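Local coordinates for allophycocyanin beta-18 subunit apoprotein (Chroococcidiopsis thermalis PCC 7203, PDB 6HRK), which binds biliverdin IX alpha as an artificial far-red fluorescent biliprotein derived from a far-red-induced, light-harvesting allophycocyanin subunit, at residues L60-Y65 with R78-F83; S100-K105 with Y129-I134; V8-V13 with A121-P126. The protein carries 18 engineered substitutions. All blocks are in the same frame, centred on the assembly; numbering follows the deposited sequence.

Contact 1. Residues L60-Y65 with R78-F83. Engineered in segment 60-65: Met62 (natural residue Tyr). Engineered in segment 78-83: Met79 (natural residue Leu), Phe83 (natural residue Leu). With BLA (biliverdine IX alpha), chain E.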
loop_
_atom_site.group_PDB
_atom_site.type_symbol
_atom_site.label_atom_id
_atom_site.label_comp_id
_atom_site.label_asym_id
_atom_site.label_seq_id
_atom_site.Cartn_x
_atom_site.Cartn_y
_atom_site.Cartn_z
ATOM N N LEU A 60 -2.052 2.744 -1.693
ATOM C CA LEU A 60 -1.850 2.479 -3.124
ATOM C C LEU A 60 -2.131 3.721 -3.979
ATOM O O LEU A 60 -1.432 3.977 -4.962
ATOM C CB LEU A 60 -2.747 1.326 -3.585
ATOM C CG LEU A 60 -2.604 0.837 -5.035
ATOM C CD1 LEU A 60 -1.229 0.235 -5.277
ATOM C CD2 LEU A 60 -3.697 -0.170 -5.360
ATOM N N ARG A 61 -3.173 4.460 -3.597
ATOM C CA ARG A 61 -3.562 5.730 -4.234
ATOM C C ARG A 61 -2.412 6.735 -4.222
ATOM O O ARG A 61 -2.085 7.331 -5.247
ATOM C CB ARG A 61 -4.758 6.334 -3.487
ATOM C CG ARG A 61 -5.591 7.310 -4.272
ATOM C CD ARG A 61 -6.675 6.599 -5.068
ATOM N NE ARG A 61 -7.688 5.930 -4.244
ATOM C CZ ARG A 61 -8.625 6.536 -3.504
ATOM N NH1 ARG A 61 -8.713 7.867 -3.424
ATOM N NH2 ARG A 61 -9.491 5.795 -2.814
ATOM N N MET A 62 -1.824 6.912 -3.039
ATOM C CA MET A 62 -0.654 7.774 -2.837
ATOM C C MET A 62 0.540 7.336 -3.678
ATOM O O MET A 62 1.255 8.181 -4.223
ATOM C CB MET A 62 -0.243 7.777 -1.362
ATOM C CG MET A 62 -1.075 8.678 -0.468
ATOM S SD MET A 62 -0.675 8.395 1.267
ATOM C CE MET A 62 -1.161 9.958 1.996
ATOM N N CYS A 63 0.755 6.021 -3.761
ATOM C CA CYS A 63 1.861 5.452 -4.541
ATOM C C CYS A 63 1.717 5.697 -6.048
ATOM O O CYS A 63 2.704 6.020 -6.714
ATOM C CB CYS A 63 2.020 3.947 -4.263
ATOM S SG CYS A 63 2.589 3.535 -2.593
ATOM N N SER A 64 0.503 5.546 -6.578
ATOM C CA SER A 64 0.235 5.804 -8.002
ATOM C C SER A 64 0.543 7.250 -8.380
ATOM O O SER A 64 1.249 7.505 -9.361
ATOM C CB SER A 64 -1.221 5.500 -8.346
ATOM O OG SER A 64 -1.547 4.152 -8.073
ATOM N N TYR A 65 0.002 8.180 -7.593
ATOM C CA TYR A 65 0.268 9.616 -7.752
ATOM C C TYR A 65 1.758 9.939 -7.609
ATOM O O TYR A 65 2.298 10.714 -8.394
ATOM C CB TYR A 65 -0.554 10.433 -6.739
ATOM C CG TYR A 65 -0.168 11.894 -6.638
ATOM C CD1 TYR A 65 -0.106 12.702 -7.774
ATOM C CD2 TYR A 65 0.133 12.472 -5.403
ATOM C CE1 TYR A 65 0.254 14.040 -7.682
ATOM C CE2 TYR A 65 0.488 13.810 -5.302
ATOM C CZ TYR A 65 0.549 14.589 -6.441
ATOM O OH TYR A 65 0.898 15.912 -6.336
ATOM N N ARG A 78 5.274 14.602 7.286
ATOM C CA ARG A 78 4.547 14.890 8.531
ATOM C C ARG A 78 3.181 14.207 8.569
ATOM O O ARG A 78 2.755 13.733 9.622
ATOM C CB ARG A 78 4.367 16.400 8.717
ATOM N N MET A 79 2.506 14.166 7.422
ATOM C CA MET A 79 1.196 13.519 7.298
ATOM C C MET A 79 1.296 12.002 7.479
ATOM O O MET A 79 0.459 11.400 8.160
ATOM C CB MET A 79 0.568 13.835 5.934
ATOM C CG MET A 79 -0.920 13.531 5.840
ATOM S SD MET A 79 -1.475 13.286 4.145
ATOM C CE MET A 79 -0.977 14.838 3.399
ATOM N N LEU A 80 2.315 11.399 6.865
ATOM C CA LEU A 80 2.581 9.962 7.011
ATOM C C LEU A 80 3.048 9.616 8.425
ATOM O O LEU A 80 2.669 8.574 8.964
ATOM C CB LEU A 80 3.613 9.487 5.982
ATOM C CG LEU A 80 3.228 9.623 4.507
ATOM C CD1 LEU A 80 4.416 9.260 3.630
ATOM C CD2 LEU A 80 2.015 8.773 4.153
ATOM N N ALA A 81 3.866 10.490 9.013
ATOM C CA ALA A 81 4.262 10.375 10.425
ATOM C C ALA A 81 3.102 10.647 11.394
ATOM O O ALA A 81 3.121 10.180 12.531
ATOM C CB ALA A 81 5.428 11.306 10.729
ATOM N N GLY A 82 2.118 11.431 10.953
ATOM C CA GLY A 82 0.854 11.593 11.674
ATOM C C GLY A 82 0.048 10.306 11.772
ATOM O O GLY A 82 -0.549 10.029 12.816
ATOM N N PHE A 83 0.034 9.521 10.694
ATOM C CA PHE A 83 -0.666 8.224 10.683
ATOM C C PHE A 83 0.036 7.186 11.560
ATOM O O PHE A 83 -0.622 6.352 12.183
ATOM C CB PHE A 83 -0.815 7.665 9.256
ATOM C CG PHE A 83 -1.471 8.613 8.279
ATOM C CD1 PHE A 83 -2.585 9.372 8.642
ATOM C CD2 PHE A 83 -0.984 8.727 6.981
ATOM C CE1 PHE A 83 -3.182 10.234 7.737
ATOM C CE2 PHE A 83 -1.578 9.588 6.071
ATOM C CZ PHE A 83 -2.680 10.341 6.449
HETATM C CHA BLA E . -8.636 4.352 11.261
HETATM N NA BLA E . -6.980 5.074 9.381
HETATM C C1A BLA E . -7.807 5.307 10.429
HETATM C C2A BLA E . -7.803 6.769 10.694
HETATM C C3A BLA E . -6.946 7.345 9.771
HETATM C C4A BLA E . -6.435 6.231 8.920
HETATM C CMA BLA E . -6.622 8.814 9.667
HETATM C CAA BLA E . -8.587 7.473 11.786
HETATM C CBA BLA E . -9.701 8.362 11.238
HETATM C CGA BLA E . -10.630 7.608 10.317
HETATM O O1A BLA E . -10.450 7.711 9.085
HETATM O O2A BLA E . -11.539 6.914 10.815
HETATM C CHB BLA E . -5.444 6.314 7.770
HETATM N NB BLA E . -6.749 8.230 6.635
HETATM C C1B BLA E . -5.686 7.382 6.718
HETATM C C2B BLA E . -4.789 7.611 5.654
HETATM C C3B BLA E . -5.272 8.640 4.851
HETATM C C4B BLA E . -6.528 8.986 5.549
HETATM C CMB BLA E . -3.506 6.848 5.426
HETATM O OB BLA E . -7.467 10.043 5.114
HETATM C CAB BLA E . -4.630 9.220 3.603
HETATM C CBB BLA E . -5.608 9.977 2.732
HETATM N NC BLA E . -5.184 0.360 8.819
HETATM C C1C BLA E . -4.226 -0.099 8.016
HETATM C C2C BLA E . -4.239 -1.597 8.059
HETATM C C3C BLA E . -5.711 -1.798 8.378
HETATM C C4C BLA E . -6.032 -0.672 9.377
HETATM C CMC BLA E . -3.781 -2.251 6.761
HETATM O OC BLA E . -3.491 0.565 7.304
HETATM C CAC BLA E . -6.132 -3.234 8.726
HETATM C CBC BLA E . -5.663 -3.685 10.088
HETATM C CHD BLA E . -7.504 -0.288 9.343
HETATM N ND BLA E . -7.873 2.141 10.093
HETATM C C1D BLA E . -8.060 0.797 10.235
HETATM C C2D BLA E . -9.007 0.566 11.356
HETATM C C3D BLA E . -9.310 1.911 11.881
HETATM C C4D BLA E . -8.556 2.860 11.025
HETATM C CMD BLA E . -9.526 -0.747 11.882
HETATM C CAD BLA E . -10.216 2.261 13.037
HETATM C CBD BLA E . -9.524 2.062 14.373
HETATM C CGD BLA E . -10.533 2.355 15.453
HETATM O O1D BLA E . -10.403 3.409 16.108
HETATM O O2D BLA E . -11.461 1.537 15.644
#
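Met62 reaches from helix 46-69 to three side chains of helix 77-90, and its thioether end does all the touching. CG is anti to the carbonyl carbon (chi1 -80°) and the chain runs extended beyond it; the segment axes stay 14.1 Å apart at closest, and this extended chain brings SD and CE to the side chains that reach out from helix 77-90. SD lies 4.0 Å from CD2 of Leu80 as the two chains slide past each other in opposite directions. The methyl CE meets the engineered Met79 obliquely, 4.0 Å from its SD, and comes to the edge of the Phe83 ring, 4.1 Å from CE2. A long, unbranched thioether chain, here an engineered one, can bridge helices this far apart when its partners also reach out. The segments run nearly antiparallel, at 163°, within the globin-like helical fold of phycobiliproteins, where Met62 and Phe83 line the bilin pocket. Biliverdin CMB lies over one face of the engineered Phe83, offset toward the rim and 3.4 Å from CE2, and the backbone O of Met79 sits over the centre of the opposite face. Met62 CE also lies 3.9 Å from biliverdin CAB; Arg54 and Asp55 hydrogen-bond the pigment.

Contact 2. Residues S100-K105 with Y129-I134. Engineered in segment 129-134: Ile130 (natural residue Val), Ala131 (natural residue Val), Val133 (natural residue Glu).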
loop_
_atom_site.group_PDB
_atom_site.type_symbol
_atom_site.label_atom_id
_atom_site.label_comp_id
_atom_site.label_asym_id
_atom_site.label_seq_id
_atom_site.Cartn_x
_atom_site.Cartn_y
_atom_site.Cartn_z
ATOM N N SER A 100 1.336 -4.930 4.180
ATOM C CA SER A 100 0.219 -4.732 3.242
ATOM C C SER A 100 0.602 -3.842 2.057
ATOM O O SER A 100 0.218 -4.121 0.920
ATOM C CB SER A 100 -1.006 -4.160 3.966
ATOM O OG SER A 100 -0.724 -2.910 4.566
ATOM N N ILE A 101 1.372 -2.790 2.335
ATOM C CA ILE A 101 1.907 -1.898 1.300
ATOM C C ILE A 101 2.928 -2.648 0.436
ATOM O O ILE A 101 2.856 -2.602 -0.791
ATOM C CB ILE A 101 2.522 -0.618 1.925
ATOM C CG1 ILE A 101 1.418 0.232 2.569
ATOM C CG2 ILE A 101 3.265 0.218 0.886
ATOM C CD1 ILE A 101 1.914 1.180 3.640
ATOM N N GLN A 102 3.856 -3.350 1.081
ATOM C CA GLN A 102 4.880 -4.121 0.366
ATOM C C GLN A 102 4.293 -5.297 -0.430
ATOM O O GLN A 102 4.863 -5.702 -1.444
ATOM C CB GLN A 102 5.964 -4.623 1.333
ATOM C CG GLN A 102 6.772 -3.535 2.041
ATOM C CD GLN A 102 7.840 -2.900 1.164
ATOM O OE1 GLN A 102 7.689 -2.802 -0.054
ATOM N NE2 GLN A 102 8.927 -2.452 1.788
ATOM N N LEU A 103 3.169 -5.844 0.035
ATOM C CA LEU A 103 2.412 -6.849 -0.719
ATOM C C LEU A 103 1.796 -6.225 -1.962
ATOM O O LEU A 103 1.913 -6.780 -3.056
ATOM C CB LEU A 103 1.303 -7.476 0.138
ATOM C CG LEU A 103 1.739 -8.495 1.195
ATOM C CD1 LEU A 103 0.620 -8.722 2.200
ATOM C CD2 LEU A 103 2.160 -9.810 0.555
ATOM N N MET A 104 1.144 -5.073 -1.782
ATOM C CA MET A 104 0.563 -4.305 -2.895
ATOM C C MET A 104 1.611 -3.893 -3.931
ATOM O O MET A 104 1.298 -3.830 -5.118
ATOM C CB MET A 104 -0.206 -3.073 -2.387
ATOM C CG MET A 104 -1.588 -3.394 -1.832
ATOM S SD MET A 104 -2.596 -1.947 -1.436
ATOM C CE MET A 104 -1.581 -1.142 -0.199
ATOM N N LYS A 105 2.841 -3.622 -3.489
ATOM C CA LYS A 105 3.972 -3.436 -4.414
ATOM C C LYS A 105 4.153 -4.685 -5.279
ATOM O O LYS A 105 4.206 -4.591 -6.504
ATOM C CB LYS A 105 5.273 -3.141 -3.654
ATOM C CG LYS A 105 6.489 -2.903 -4.545
ATOM C CD LYS A 105 7.718 -2.500 -3.745
ATOM C CE LYS A 105 8.361 -3.681 -3.040
ATOM N NZ LYS A 105 9.563 -3.261 -2.265
ATOM N N TYR A 129 8.958 3.909 0.609
ATOM C CA TYR A 129 9.032 5.165 1.361
ATOM C C TYR A 129 7.948 5.232 2.436
ATOM O O TYR A 129 8.245 5.481 3.607
ATOM C CB TYR A 129 8.921 6.374 0.428
ATOM C CG TYR A 129 8.961 7.700 1.157
ATOM C CD1 TYR A 129 10.117 8.124 1.807
ATOM C CD2 TYR A 129 7.836 8.526 1.211
ATOM C CE1 TYR A 129 10.158 9.336 2.483
ATOM C CE2 TYR A 129 7.867 9.740 1.880
ATOM C CZ TYR A 129 9.028 10.141 2.515
ATOM O OH TYR A 129 9.058 11.344 3.181
ATOM N N ILE A 130 6.700 5.007 2.029
ATOM C CA ILE A 130 5.560 4.994 2.957
ATOM C C ILE A 130 5.723 3.874 3.997
ATOM O O ILE A 130 5.442 4.087 5.176
ATOM C CB ILE A 130 4.204 4.872 2.206
ATOM C CG1 ILE A 130 3.938 6.140 1.379
ATOM C CG2 ILE A 130 3.046 4.654 3.180
ATOM C CD1 ILE A 130 2.823 6.005 0.362
ATOM N N ALA A 131 6.188 2.703 3.559
ATOM C CA ALA A 131 6.495 1.592 4.470
ATOM C C ALA A 131 7.597 1.935 5.482
ATOM O O ALA A 131 7.515 1.533 6.645
ATOM C CB ALA A 131 6.879 0.347 3.684
ATOM N N ARG A 132 8.614 2.672 5.035
ATOM C CA ARG A 132 9.718 3.101 5.902
ATOM C C ARG A 132 9.282 4.090 6.980
ATOM O O ARG A 132 9.650 3.938 8.143
ATOM C CB ARG A 132 10.851 3.716 5.072
ATOM N N VAL A 133 8.499 5.094 6.588
ATOM C CA VAL A 133 8.033 6.130 7.520
ATOM C C VAL A 133 6.931 5.598 8.458
ATOM O O VAL A 133 6.811 6.066 9.586
ATOM C CB VAL A 133 7.578 7.409 6.767
ATOM C CG1 VAL A 133 7.041 8.464 7.732
ATOM C CG2 VAL A 133 8.740 7.987 5.964
ATOM N N ILE A 134 6.142 4.625 7.997
ATOM C CA ILE A 134 5.136 3.961 8.848
ATOM C C ILE A 134 5.797 3.132 9.956
ATOM O O ILE A 134 5.348 3.175 11.104
ATOM C CB ILE A 134 4.147 3.098 8.003
ATOM C CG1 ILE A 134 3.132 4.004 7.284
ATOM C CG2 ILE A 134 3.408 2.054 8.843
ATOM C CD1 ILE A 134 2.024 4.565 8.155
#
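Ile101 meets the engineered Ile130 where helix 94-115 faces helix 125-134, the CD1 of the first lying 3.7 Å from CG2 of the second; Ser100, just before, lines the bilin pocket and touches biliverdin. CG1 of Ile101 stands anti to the carbonyl carbon (chi1 -67°), and the extended second torsion carries CD1 outward, across Ile130 at about a right angle. A branched aliphatic chain suits the buried site of Ile101, and Phe59 of helix 46-69 touches both isoleucines. The backbones come nearest at Ile101 and the engineered Ala131, whose CA atoms are 6.6 Å apart. The two helices are part of the all-helical, globin-like fold of the phycobiliproteins. One residue on, Gln102 bends at its second torsion (chi2 -78°) and brings its amide NE2 to 4.0 Å from CB of Ala131, an approach without a hydrogen bond across the segments. Its polar ends are used elsewhere: NE2 bonds to Asp128, and OE1 receives NZ of Lys105 at 2.9 Å, with the donor tilted 31° from the carbonyl plane. Lys105 closes the segment, its long chain letting the ammonium group also form a salt bridge with Asp128, which probably helps to neutralise its charge.

Contact 3. Residues V8-V13 with A121-P126. Engineered in segment 121-126: Ala121 (natural residue Thr).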
loop_
_atom_site.group_PDB
_atom_site.type_symbol
_atom_site.label_atom_id
_atom_site.label_comp_id
_atom_site.label_asym_id
_atom_site.label_seq_id
_atom_site.Cartn_x
_atom_site.Cartn_y
_atom_site.Cartn_z
ATOM N N VAL A 8 2.967 7.145 -16.482
ATOM C CA VAL A 8 1.539 7.232 -16.813
ATOM C C VAL A 8 0.958 5.839 -17.094
ATOM O O VAL A 8 -0.147 5.523 -16.640
ATOM C CB VAL A 8 1.304 8.189 -18.013
ATOM C CG1 VAL A 8 -0.093 8.038 -18.600
ATOM C CG2 VAL A 8 1.536 9.633 -17.587
ATOM N N GLN A 9 1.699 5.023 -17.846
ATOM C CA GLN A 9 1.293 3.643 -18.153
ATOM C C GLN A 9 1.144 2.773 -16.898
ATOM O O GLN A 9 0.244 1.935 -16.830
ATOM C CB GLN A 9 2.289 2.994 -19.120
ATOM N N VAL A 10 2.024 2.980 -15.916
ATOM C CA VAL A 10 1.966 2.263 -14.637
ATOM C C VAL A 10 0.701 2.608 -13.852
ATOM O O VAL A 10 -0.011 1.712 -13.401
ATOM C CB VAL A 10 3.218 2.541 -13.765
ATOM C CG1 VAL A 10 3.011 2.084 -12.321
ATOM C CG2 VAL A 10 4.446 1.862 -14.365
ATOM N N ALA A 11 0.440 3.902 -13.676
ATOM C CA ALA A 11 -0.744 4.359 -12.935
ATOM C C ALA A 11 -2.053 3.960 -13.619
ATOM O O ALA A 11 -3.072 3.788 -12.947
ATOM C CB ALA A 11 -0.696 5.863 -12.714
ATOM N N GLY A 12 -2.023 3.825 -14.945
ATOM C CA GLY A 12 -3.141 3.262 -15.702
ATOM C C GLY A 12 -3.446 1.829 -15.299
ATOM O O GLY A 12 -4.610 1.474 -15.100
ATOM N N VAL A 13 -2.396 1.018 -15.164
ATOM C CA VAL A 13 -2.523 -0.385 -14.748
ATOM C C VAL A 13 -2.996 -0.487 -13.291
ATOM O O VAL A 13 -3.845 -1.325 -12.976
ATOM C CB VAL A 13 -1.198 -1.170 -14.939
ATOM C CG1 VAL A 13 -1.293 -2.584 -14.368
ATOM C CG2 VAL A 13 -0.813 -1.232 -16.414
ATOM N N ALA A 121 11.995 -0.574 -11.762
ATOM C CA ALA A 121 12.511 -0.386 -10.400
ATOM C C ALA A 121 11.895 0.846 -9.728
ATOM O O ALA A 121 11.590 0.810 -8.533
ATOM C CB ALA A 121 14.026 -0.270 -10.427
ATOM N N PHE A 122 11.730 1.924 -10.500
ATOM C CA PHE A 122 11.100 3.187 -10.044
ATOM C C PHE A 122 9.743 3.056 -9.327
ATOM O O PHE A 122 9.404 3.897 -8.493
ATOM C CB PHE A 122 10.956 4.171 -11.222
ATOM C CG PHE A 122 9.949 3.746 -12.264
ATOM C CD1 PHE A 122 8.610 4.123 -12.157
ATOM C CD2 PHE A 122 10.338 2.982 -13.363
ATOM C CE1 PHE A 122 7.681 3.736 -13.114
ATOM C CE2 PHE A 122 9.415 2.594 -14.323
ATOM C CZ PHE A 122 8.084 2.969 -14.200
ATOM N N VAL A 123 8.971 2.027 -9.679
ATOM C CA VAL A 123 7.681 1.729 -9.032
ATOM C C VAL A 123 7.801 1.461 -7.526
ATOM O O VAL A 123 6.884 1.791 -6.776
ATOM C CB VAL A 123 6.960 0.555 -9.760
ATOM C CG1 VAL A 123 5.829 -0.059 -8.935
ATOM C CG2 VAL A 123 6.422 1.047 -11.093
ATOM N N ASP A 124 8.920 0.877 -7.098
ATOM C CA ASP A 124 9.148 0.533 -5.684
ATOM C C ASP A 124 9.113 1.744 -4.738
ATOM O O ASP A 124 8.565 1.660 -3.636
ATOM C CB ASP A 124 10.500 -0.183 -5.520
ATOM C CG ASP A 124 10.552 -1.541 -6.219
ATOM O OD1 ASP A 124 9.700 -1.817 -7.092
ATOM O OD2 ASP A 124 11.461 -2.334 -5.893
ATOM N N GLU A 125 9.690 2.856 -5.191
ATOM C CA GLU A 125 9.976 4.038 -4.353
ATOM C C GLU A 125 8.905 4.446 -3.311
ATOM O O GLU A 125 9.203 4.448 -2.114
ATOM C CB GLU A 125 10.374 5.226 -5.252
ATOM C CG GLU A 125 10.297 6.595 -4.594
ATOM C CD GLU A 125 10.902 7.698 -5.434
ATOM O OE1 GLU A 125 11.108 7.522 -6.654
ATOM O OE2 GLU A 125 11.148 8.764 -4.847
ATOM N N PRO A 126 7.679 4.809 -3.752
ATOM C CA PRO A 126 6.671 5.261 -2.778
ATOM C C PRO A 126 6.067 4.158 -1.898
ATOM O O PRO A 126 5.463 4.473 -0.870
ATOM C CB PRO A 126 5.596 5.882 -3.665
ATOM C CG PRO A 126 5.691 5.122 -4.936
ATOM C CD PRO A 126 7.160 4.879 -5.130
#
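With CG1 anti to the backbone N (chi1 166°) and CG2 anti to the carbonyl carbon, Val10 presents both methyls to Val123, CG2 also reaching Phe122. CG1 lies 3.8 Å from CG2 of Val123, a residue with nearly the same first torsion (chi1 164°), and the two valines cross obliquely. The other methyl of Val10, CG2, is 3.8 Å from CZ of Phe122 and 3.9 Å from CG2 of Val123, so one branch of Val123 touches both branches of Val10. In Phe122, CG sits between the backbone N and the carbonyl carbon (chi1 69°), and the ring slides past Val10 in the opposite direction, its far end making the contact. Compact, beta-branched valines suit the centre of this apolar patch, while the longer Phe122 reaches in from the turn that leads into helix 125-134. No hydrogen bond crosses between the segments. The contact joins the N-terminal helix to the lead-in of the last helix of the globin-like phycobiliprotein fold. Leu112 of helix 94-115 touches both Val10 and Val123, Met117 of a loop also touches Val10, and Ile67 of helix 46-69 meets Phe122. Val10 and the residues leading into helix 125-134 thus pack beside the C-terminal parts of helices 94-115 and 46-69.

Starting at the N terminus, helix 4-16 supplies residues 8-13, which wait 107 residues for their partner 121-126; contact 3 therefore closes by far the longest loop. Within that span contact 1 opens and closes, joining helix 46-69 to helix 77-90 across 12 intervening residues. Contact 2 opens only afterwards, on helix 94-115, and closes on 129-134 beyond the end of contact 3, so contacts 2 and 3 cross while contacts 1 and 2 follow in series. Helix 125-134 and its leading turn serve both later closures. Cys63 touches Ile130 and Pro126, linking contact 1 to both others, and Lys105 packs on Asp124 between contacts 2 and 3.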